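Phosphoribosylamine--glycine ligase (Thermotoga maritima, PDB 1VKZ) catalyses the ATP-dependent joining of glycine to 5-phosphoribosylamine, giving glycinamide ribonucleotide in the second step of de novo purine biosynthesis. Local coordinates at residues H28-A33 / E304-A309; G49-G54 / V361-G366; E70-I75 / N308-G313. All blocks are in the same frame, centred on the assembly; numbering follows the deposited sequence.

Contact 1 of 3, residues H28-A33 / E304-A309; sequences HAIGWA and EGFVNA
Helix 25-36 and helix 303-315 come closest at Ala33 and Val307, whose CA atoms lie 6.6 Å apart, and no hydrogen bond crosses the gap. This is buried helix-to-helix packing between the Rossmann-like N domain, where helix 25-36 follows the first strand of the parallel sheet, and the ATP-grasp region. Two apolar pairs carry it. Phe306 holds its CG anti to the backbone N (chi1 176°), which sends the ring out across the gap toward Ile30. There, Ile30 CG1 lies 4.1 Å from Phe306 CE2, and the same carbon is about equally near Phe306 CZ, so the end of the ring rather than its root makes the touch; the branch Ile30 CG2 also approaches Phe306 CE2. One turn further along the first helix, Ala33 presents its methyl directly to the partner, 3.8 Å from Val307 CG2. Around this pair, Pro303 and Val299 also pack against Ala33, and Thr295 touches Ile30, so helix 294-301 joins the same apolar seam. Val307 reaches past the methyl to the main chain as well: its CG2 is 3.7 Å from the carbonyl carbon of Ala33.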
loop_
_atom_site.group_PDB
_atom_site.type_symbol
_atom_site.label_atom_id
_atom_site.label_comp_id
_atom_site.label_asym_id
_atom_site.label_seq_id
_atom_site.Cartn_x
_atom_site.Cartn_y
_atom_site.Cartn_z
ATOM N N HIS A 28 1.546 -7.712 -9.887
ATOM C CA HIS A 28 2.428 -8.148 -10.939
ATOM C C HIS A 28 3.852 -8.253 -10.412
ATOM O O HIS A 28 4.535 -9.205 -10.700
ATOM C CB HIS A 28 2.312 -7.211 -12.155
ATOM C CG HIS A 28 3.103 -7.659 -13.342
ATOM N ND1 HIS A 28 3.454 -6.802 -14.365
ATOM C CD2 HIS A 28 3.622 -8.866 -13.667
ATOM C CE1 HIS A 28 4.159 -7.468 -15.267
ATOM N NE2 HIS A 28 4.292 -8.716 -14.860
ATOM N N ALA A 29 4.292 -7.294 -9.620
ATOM C CA ALA A 29 5.598 -7.394 -8.992
ATOM C C ALA A 29 5.720 -8.670 -8.129
ATOM O O ALA A 29 6.684 -9.440 -8.260
ATOM C CB ALA A 29 5.883 -6.169 -8.193
ATOM N N ILE A 30 4.745 -8.906 -7.271
ATOM C CA ILE A 30 4.754 -10.099 -6.429
ATOM C C ILE A 30 4.777 -11.388 -7.280
ATOM O O ILE A 30 5.599 -12.262 -7.071
ATOM C CB ILE A 30 3.604 -10.078 -5.465
ATOM C CG1 ILE A 30 3.808 -8.952 -4.447
ATOM C CG2 ILE A 30 3.546 -11.380 -4.738
ATOM C CD1 ILE A 30 2.600 -8.648 -3.613
ATOM N N GLY A 31 3.941 -11.442 -8.296
ATOM C CA GLY A 31 3.969 -12.565 -9.222
ATOM C C GLY A 31 5.231 -12.662 -10.027
ATOM O O GLY A 31 5.604 -13.711 -10.458
ATOM N N TRP A 32 5.872 -11.531 -10.280
ATOM C CA TRP A 32 7.080 -11.526 -11.104
ATOM C C TRP A 32 8.200 -12.245 -10.337
ATOM O O TRP A 32 8.820 -13.141 -10.864
ATOM C CB TRP A 32 7.436 -10.085 -11.483
ATOM C CG TRP A 32 8.797 -9.917 -12.068
ATOM C CD1 TRP A 32 9.169 -10.110 -13.357
ATOM C CD2 TRP A 32 9.977 -9.493 -11.367
ATOM N NE1 TRP A 32 10.512 -9.841 -13.510
ATOM C CE2 TRP A 32 11.035 -9.469 -12.303
ATOM C CE3 TRP A 32 10.243 -9.113 -10.041
ATOM C CZ2 TRP A 32 12.335 -9.086 -11.960
ATOM C CZ3 TRP A 32 11.555 -8.753 -9.699
ATOM C CH2 TRP A 32 12.570 -8.731 -10.659
ATOM N N ALA A 33 8.381 -11.874 -9.068
ATOM C CA ALA A 33 9.355 -12.495 -8.170
ATOM C C ALA A 33 9.187 -14.009 -8.006
ATOM O O ALA A 33 10.152 -14.786 -8.069
ATOM C CB ALA A 33 9.270 -11.863 -6.823
ATOM N N GLU A 304 14.370 -12.793 -4.634
ATOM C CA GLU A 304 14.674 -13.991 -3.882
ATOM C C GLU A 304 14.258 -13.917 -2.421
ATOM O O GLU A 304 13.578 -14.809 -1.908
ATOM C CB GLU A 304 16.187 -14.214 -3.897
ATOM C CG GLU A 304 16.783 -14.786 -5.176
ATOM C CD GLU A 304 18.254 -15.196 -5.010
ATOM O OE1 GLU A 304 19.023 -14.464 -4.340
ATOM O OE2 GLU A 304 18.646 -16.253 -5.546
ATOM N N GLY A 305 14.705 -12.861 -1.753
ATOM C CA GLY A 305 14.554 -12.715 -0.318
ATOM C C GLY A 305 13.123 -12.417 0.059
ATOM O O GLY A 305 12.626 -12.915 1.060
ATOM N N PHE A 306 12.455 -11.613 -0.753
ATOM C CA PHE A 306 11.025 -11.382 -0.554
ATOM C C PHE A 306 10.277 -12.722 -0.633
ATOM O O PHE A 306 9.627 -13.138 0.318
ATOM C CB PHE A 306 10.479 -10.371 -1.568
ATOM C CG PHE A 306 9.001 -10.168 -1.470
ATOM C CD1 PHE A 306 8.470 -9.330 -0.522
ATOM C CD2 PHE A 306 8.140 -10.844 -2.316
ATOM C CE1 PHE A 306 7.094 -9.151 -0.414
ATOM C CE2 PHE A 306 6.788 -10.683 -2.202
ATOM C CZ PHE A 306 6.261 -9.817 -1.231
ATOM N N VAL A 307 10.428 -13.410 -1.755
ATOM C CA VAL A 307 9.818 -14.720 -1.944
ATOM C C VAL A 307 10.081 -15.674 -0.791
ATOM O O VAL A 307 9.172 -16.307 -0.293
ATOM C CB VAL A 307 10.277 -15.394 -3.255
ATOM C CG1 VAL A 307 9.926 -16.882 -3.264
ATOM C CG2 VAL A 307 9.625 -14.729 -4.418
ATOM N N ASN A 308 11.326 -15.787 -0.379
ATOM C CA ASN A 308 11.655 -16.687 0.719
ATOM C C ASN A 308 10.971 -16.341 2.040
ATOM O O ASN A 308 10.460 -17.223 2.730
ATOM C CB ASN A 308 13.161 -16.770 0.884
ATOM C CG ASN A 308 13.815 -17.663 -0.181
ATOM O OD1 ASN A 308 13.154 -18.480 -0.851
ATOM N ND2 ASN A 308 15.121 -17.531 -0.315
ATOM N N ALA A 309 10.955 -15.063 2.393
ATOM C CA ALA A 309 10.370 -14.632 3.659
ATOM C C ALA A 309 8.849 -14.886 3.666
ATOM O O ALA A 309 8.279 -15.338 4.638
ATOM C CB ALA A 309 10.685 -13.169 3.903
#

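Contact 2 of 3, residues G49-G54 / V361-G366; sequences GTKRDG and VAEKDG
Lys51 and Glu363 meet at the surface, where a loop of the Rossmann-like N domain passes over strand 356-364 of the antiparallel sheet in the C domain. Lys51 sits in a short 3-10 turn, residues 50-52, and its CB leaves the backbone in the direction of the strand. Neither CB nor CG makes a close touch across the gap; the approach begins with CD, 3.5 Å from Glu363 OE2, and is tightest at CE, 3.3 Å from that same oxygen. The chain then bends: chi4 of -56° turns the amine aside, leaving NZ 4.7 Å from Glu363 OE2. The carboxylate therefore rests against the aliphatic end of the lysine, and the two opposite charges can attract only at a distance, presumably weakly. Glu363 also touches Ala48, just before the loop segment. Deeper in, the contact is buried, a methyl against backbone. Val361 is wedged among Ile348, Leu368 and Leu376 of its own domain, yet one of its methyls faces Gly49. That glycine, with no side chain of its own, brings its backbone up to the methyl, and Val361 CG2 stands 3.8 Å from Gly49 N.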
loop_
_atom_site.group_PDB
_atom_site.type_symbol
_atom_site.label_atom_id
_atom_site.label_comp_id
_atom_site.label_asym_id
_atom_site.label_seq_id
_atom_site.Cartn_x
_atom_site.Cartn_y
_atom_site.Cartn_z
ATOM N N GLY A 49 -0.292 -7.347 -18.773
ATOM C CA GLY A 49 1.119 -7.455 -18.495
ATOM C C GLY A 49 1.443 -8.683 -17.697
ATOM O O GLY A 49 2.563 -9.193 -17.784
ATOM N N THR A 50 0.480 -9.177 -16.909
ATOM C CA THR A 50 0.764 -10.274 -15.972
ATOM C C THR A 50 0.815 -11.612 -16.672
ATOM O O THR A 50 1.283 -12.604 -16.115
ATOM C CB THR A 50 -0.230 -10.279 -14.793
ATOM O OG1 THR A 50 -1.568 -10.241 -15.253
ATOM C CG2 THR A 50 -0.131 -9.030 -14.004
ATOM N N LYS A 51 0.346 -11.626 -17.917
ATOM C CA LYS A 51 0.522 -12.771 -18.815
ATOM C C LYS A 51 1.996 -13.140 -19.047
ATOM O O LYS A 51 2.286 -14.275 -19.394
ATOM C CB LYS A 51 -0.194 -12.515 -20.155
ATOM C CG LYS A 51 -1.725 -12.521 -20.043
ATOM C CD LYS A 51 -2.411 -12.636 -21.412
ATOM C CE LYS A 51 -3.950 -12.488 -21.341
ATOM N NZ LYS A 51 -4.611 -13.464 -20.415
ATOM N N ARG A 52 2.925 -12.206 -18.839
ATOM C CA ARG A 52 4.367 -12.483 -19.017
ATOM C C ARG A 52 4.905 -13.468 -18.020
ATOM O O ARG A 52 5.850 -14.177 -18.293
ATOM C CB ARG A 52 5.197 -11.230 -18.825
ATOM C CG ARG A 52 4.916 -10.108 -19.766
ATOM C CD ARG A 52 5.660 -8.861 -19.395
ATOM N NE ARG A 52 5.687 -7.965 -20.535
ATOM C CZ ARG A 52 6.638 -7.077 -20.784
ATOM N NH1 ARG A 52 7.679 -6.938 -19.968
ATOM N NH2 ARG A 52 6.537 -6.320 -21.867
ATOM N N ASP A 53 4.328 -13.463 -16.837
ATOM C CA ASP A 53 4.888 -14.178 -15.718
ATOM C C ASP A 53 3.937 -15.205 -15.130
ATOM O O ASP A 53 4.322 -15.936 -14.252
ATOM C CB ASP A 53 5.369 -13.150 -14.709
ATOM C CG ASP A 53 6.332 -12.165 -15.345
ATOM O OD1 ASP A 53 7.293 -12.666 -15.968
ATOM O OD2 ASP A 53 6.188 -10.914 -15.364
ATOM N N GLY A 54 2.723 -15.307 -15.650
ATOM C CA GLY A 54 1.793 -16.341 -15.201
ATOM C C GLY A 54 0.510 -16.329 -16.018
ATOM O O GLY A 54 0.455 -15.696 -17.048
ATOM N N VAL A 361 -3.613 -1.739 -17.547
ATOM C CA VAL A 361 -3.510 -2.037 -18.984
ATOM C C VAL A 361 -4.460 -3.126 -19.363
ATOM O O VAL A 361 -4.675 -4.047 -18.578
ATOM C CB VAL A 361 -2.097 -2.491 -19.393
ATOM C CG1 VAL A 361 -1.081 -1.370 -19.119
ATOM C CG2 VAL A 361 -1.717 -3.825 -18.695
ATOM N N ALA A 362 -5.031 -3.011 -20.562
ATOM C CA ALA A 362 -5.919 -4.043 -21.129
ATOM C C ALA A 362 -5.543 -4.372 -22.555
ATOM O O ALA A 362 -4.758 -3.677 -23.173
ATOM C CB ALA A 362 -7.334 -3.611 -21.059
ATOM N N GLU A 363 -6.094 -5.470 -23.060
ATOM C CA GLU A 363 -5.949 -5.850 -24.458
ATOM C C GLU A 363 -7.232 -5.448 -25.165
ATOM O O GLU A 363 -8.321 -5.707 -24.649
ATOM C CB GLU A 363 -5.743 -7.360 -24.625
ATOM C CG GLU A 363 -4.719 -7.985 -23.678
ATOM C CD GLU A 363 -4.414 -9.453 -23.997
ATOM O OE1 GLU A 363 -5.145 -10.063 -24.814
ATOM O OE2 GLU A 363 -3.437 -10.004 -23.424
ATOM N N LYS A 364 -7.105 -4.803 -26.324
ATOM C CA LYS A 364 -8.261 -4.427 -27.121
ATOM C C LYS A 364 -7.821 -4.301 -28.565
ATOM O O LYS A 364 -6.868 -3.572 -28.862
ATOM C CB LYS A 364 -8.837 -3.096 -26.628
ATOM C CG LYS A 364 -10.315 -2.887 -26.939
ATOM C CD LYS A 364 -10.662 -1.396 -27.070
ATOM C CE LYS A 364 -10.431 -0.866 -28.501
ATOM N NZ LYS A 364 -11.427 -1.392 -29.465
ATOM N N ASP A 365 -8.505 -5.022 -29.453
ATOM C CA ASP A 365 -8.193 -5.016 -30.885
ATOM C C ASP A 365 -6.730 -5.413 -31.180
ATOM O O ASP A 365 -6.064 -4.811 -32.046
ATOM C CB ASP A 365 -8.547 -3.646 -31.501
ATOM C CG ASP A 365 -10.055 -3.360 -31.487
ATOM O OD1 ASP A 365 -10.799 -4.063 -30.769
ATOM O OD2 ASP A 365 -10.588 -2.448 -32.163
ATOM N N GLY A 366 -6.246 -6.424 -30.447
ATOM C CA GLY A 366 -4.891 -6.949 -30.616
ATOM C C GLY A 366 -3.803 -6.013 -30.112
ATOM O O GLY A 366 -2.625 -6.200 -30.417
#

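Contact 3 of 3, residues E70-I75 / N308-G313; sequences EEDIVI and NAVLEG
Asp72 faces Val310 and Leu311 where the edge of the N domain's Rossmann-like parallel sheet meets helix 303-315, within the ATP-grasp region. The lead-in to strand 73-74 starts with Glu70, at the surface, whose OE2 is hydrogen-bonded to Ser91 OG. Glu71 comes next and turns its carboxylate to His19 of the neighbouring strand 17-22. With Asp72 the chain comes alongside the helix: its CA lies 8.2 Å from the CA of Leu311. The side chain points at the helix, with chi1 at -144°, well off a staggered value, and it presents one carboxylate oxygen to two hydrocarbon groups. Asp72 OD2 is 4.3 Å from Val310 CG1 and 4.4 Å from Leu311 CD2. That oxygen is buried by the contact and has no hydrogen-bonding partner in the model, a setting that would be expected to raise the pKa of the acid. Ile73 turns the other way, onto strand 17-22. Val74 points back to the helix as Asp72 does, two residues before it, but only loosely: Val74 CG2 stays 4.6 Å from Val310 CG1. Phe269 fills in here, touching both Val74 and Val310, while Phe34 of helix 25-36 packs on Val310 and Leu311. Leu311 leaves the helix obliquely to the strand, and chi2 of 175° sets CD1 anti to CA and farther from the strand, which leaves CD2 as the methyl turned to Asp72 OD2.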
loop_
_atom_site.group_PDB
_atom_site.type_symbol
_atom_site.label_atom_id
_atom_site.label_comp_id
_atom_site.label_asym_id
_atom_site.label_seq_id
_atom_site.Cartn_x
_atom_site.Cartn_y
_atom_site.Cartn_z
ATOM N N GLU A 70 -4.423 -26.390 -0.783
ATOM C CA GLU A 70 -3.346 -25.810 0.051
ATOM C C GLU A 70 -2.056 -25.700 -0.740
ATOM O O GLU A 70 -1.662 -26.625 -1.439
ATOM C CB GLU A 70 -3.088 -26.560 1.342
ATOM C CG GLU A 70 -3.605 -25.807 2.553
ATOM C CD GLU A 70 -5.121 -25.823 2.630
ATOM O OE1 GLU A 70 -5.742 -26.762 2.050
ATOM O OE2 GLU A 70 -5.676 -24.903 3.281
ATOM N N GLU A 71 -1.380 -24.585 -0.517
ATOM C CA GLU A 71 -0.558 -23.858 -1.507
ATOM C C GLU A 71 -1.026 -22.418 -1.445
ATOM O O GLU A 71 -2.180 -22.170 -1.193
ATOM C CB GLU A 71 -0.681 -24.374 -2.937
ATOM C CG GLU A 71 -1.746 -23.766 -3.837
ATOM C CD GLU A 71 -1.908 -24.635 -5.085
ATOM O OE1 GLU A 71 -1.380 -25.774 -5.063
ATOM O OE2 GLU A 71 -2.566 -24.233 -6.071
ATOM N N ASP A 72 -0.139 -21.481 -1.726
ATOM C CA ASP A 72 -0.278 -20.116 -1.244
ATOM C C ASP A 72 -1.222 -19.234 -2.022
ATOM O O ASP A 72 -1.138 -19.196 -3.236
ATOM C CB ASP A 72 1.090 -19.434 -1.164
ATOM C CG ASP A 72 1.178 -18.502 0.043
ATOM O OD1 ASP A 72 0.101 -18.082 0.517
ATOM O OD2 ASP A 72 2.233 -18.159 0.622
ATOM N N ILE A 73 -2.082 -18.486 -1.311
ATOM C CA ILE A 73 -2.849 -17.354 -1.893
ATOM C C ILE A 73 -2.392 -16.042 -1.281
ATOM O O ILE A 73 -2.493 -15.863 -0.053
ATOM C CB ILE A 73 -4.385 -17.453 -1.624
ATOM C CG1 ILE A 73 -4.910 -18.846 -1.880
ATOM C CG2 ILE A 73 -5.175 -16.411 -2.456
ATOM C CD1 ILE A 73 -4.774 -19.294 -3.257
ATOM N N VAL A 74 -1.927 -15.114 -2.131
ATOM C CA VAL A 74 -1.467 -13.805 -1.661
ATOM C C VAL A 74 -2.502 -12.741 -2.004
ATOM O O VAL A 74 -2.703 -12.396 -3.154
ATOM C CB VAL A 74 -0.088 -13.399 -2.199
ATOM C CG1 VAL A 74 0.207 -11.984 -1.812
ATOM C CG2 VAL A 74 1.023 -14.330 -1.686
ATOM N N ILE A 75 -3.169 -12.233 -0.984
ATOM C CA ILE A 75 -4.078 -11.131 -1.206
ATOM C C ILE A 75 -3.382 -9.767 -0.974
ATOM O O ILE A 75 -2.636 -9.615 -0.003
ATOM C CB ILE A 75 -5.242 -11.296 -0.321
ATOM C CG1 ILE A 75 -5.888 -9.945 -0.069
ATOM C CG2 ILE A 75 -4.862 -11.966 1.006
ATOM C CD1 ILE A 75 -6.418 -9.310 -1.322
ATOM N N ASN A 308 11.326 -15.787 -0.379
ATOM C CA ASN A 308 11.655 -16.687 0.719
ATOM C C ASN A 308 10.971 -16.341 2.040
ATOM O O ASN A 308 10.460 -17.223 2.730
ATOM C CB ASN A 308 13.161 -16.770 0.884
ATOM C CG ASN A 308 13.815 -17.663 -0.181
ATOM O OD1 ASN A 308 13.154 -18.480 -0.851
ATOM N ND2 ASN A 308 15.121 -17.531 -0.315
ATOM N N ALA A 309 10.955 -15.063 2.393
ATOM C CA ALA A 309 10.370 -14.632 3.659
ATOM C C ALA A 309 8.849 -14.886 3.666
ATOM O O ALA A 309 8.279 -15.338 4.638
ATOM C CB ALA A 309 10.685 -13.169 3.903
ATOM N N VAL A 310 8.214 -14.662 2.529
ATOM C CA VAL A 310 6.797 -14.930 2.384
ATOM C C VAL A 310 6.519 -16.407 2.541
ATOM O O VAL A 310 5.557 -16.791 3.159
ATOM C CB VAL A 310 6.306 -14.416 1.031
ATOM C CG1 VAL A 310 4.900 -14.845 0.754
ATOM C CG2 VAL A 310 6.359 -12.903 1.047
ATOM N N LEU A 311 7.358 -17.254 1.969
ATOM C CA LEU A 311 7.090 -18.677 2.003
ATOM C C LEU A 311 7.318 -19.196 3.400
ATOM O O LEU A 311 6.522 -19.968 3.914
ATOM C CB LEU A 311 7.961 -19.394 0.991
ATOM C CG LEU A 311 7.527 -19.227 -0.467
ATOM C CD1 LEU A 311 8.564 -19.891 -1.372
ATOM C CD2 LEU A 311 6.109 -19.787 -0.739
ATOM N N GLU A 312 8.403 -18.757 4.015
ATOM C CA GLU A 312 8.714 -19.133 5.367
ATOM C C GLU A 312 7.650 -18.682 6.333
ATOM O O GLU A 312 7.283 -19.425 7.228
ATOM C CB GLU A 312 10.073 -18.563 5.782
ATOM C CG GLU A 312 11.228 -19.344 5.196
ATOM C CD GLU A 312 11.042 -20.850 5.396
ATOM O OE1 GLU A 312 10.508 -21.258 6.462
ATOM O OE2 GLU A 312 11.409 -21.626 4.480
ATOM N N GLY A 313 7.159 -17.467 6.155
ATOM C CA GLY A 313 6.066 -16.956 6.957
ATOM C C GLY A 313 4.786 -17.744 6.745
ATOM O O GLY A 313 4.152 -18.194 7.708
#

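From the N terminus, the chain lays down 28-33, 49-54 and 70-75 within the N domain before any partner appears. Helix 303-315 then closes two long loops: contact 1 at 304-309 and contact 3 at 308-313, sharing Asn308 and Ala309. Contact 3 falls wholly within the span of contact 2. Contact 2 closes last, when 361-366 returns to 49-54, so it crosses contact 1. Helix 303-315 thus ties both the first helix and edge strand 73-74 of the N domain to the ATP-grasp region, while contact 2 joins the N domain to the C domain. Contacts 1 and 2 also meet directly, through a probable His28 NE2 to Asp53 OD2 hydrogen bond of 2.9 Å.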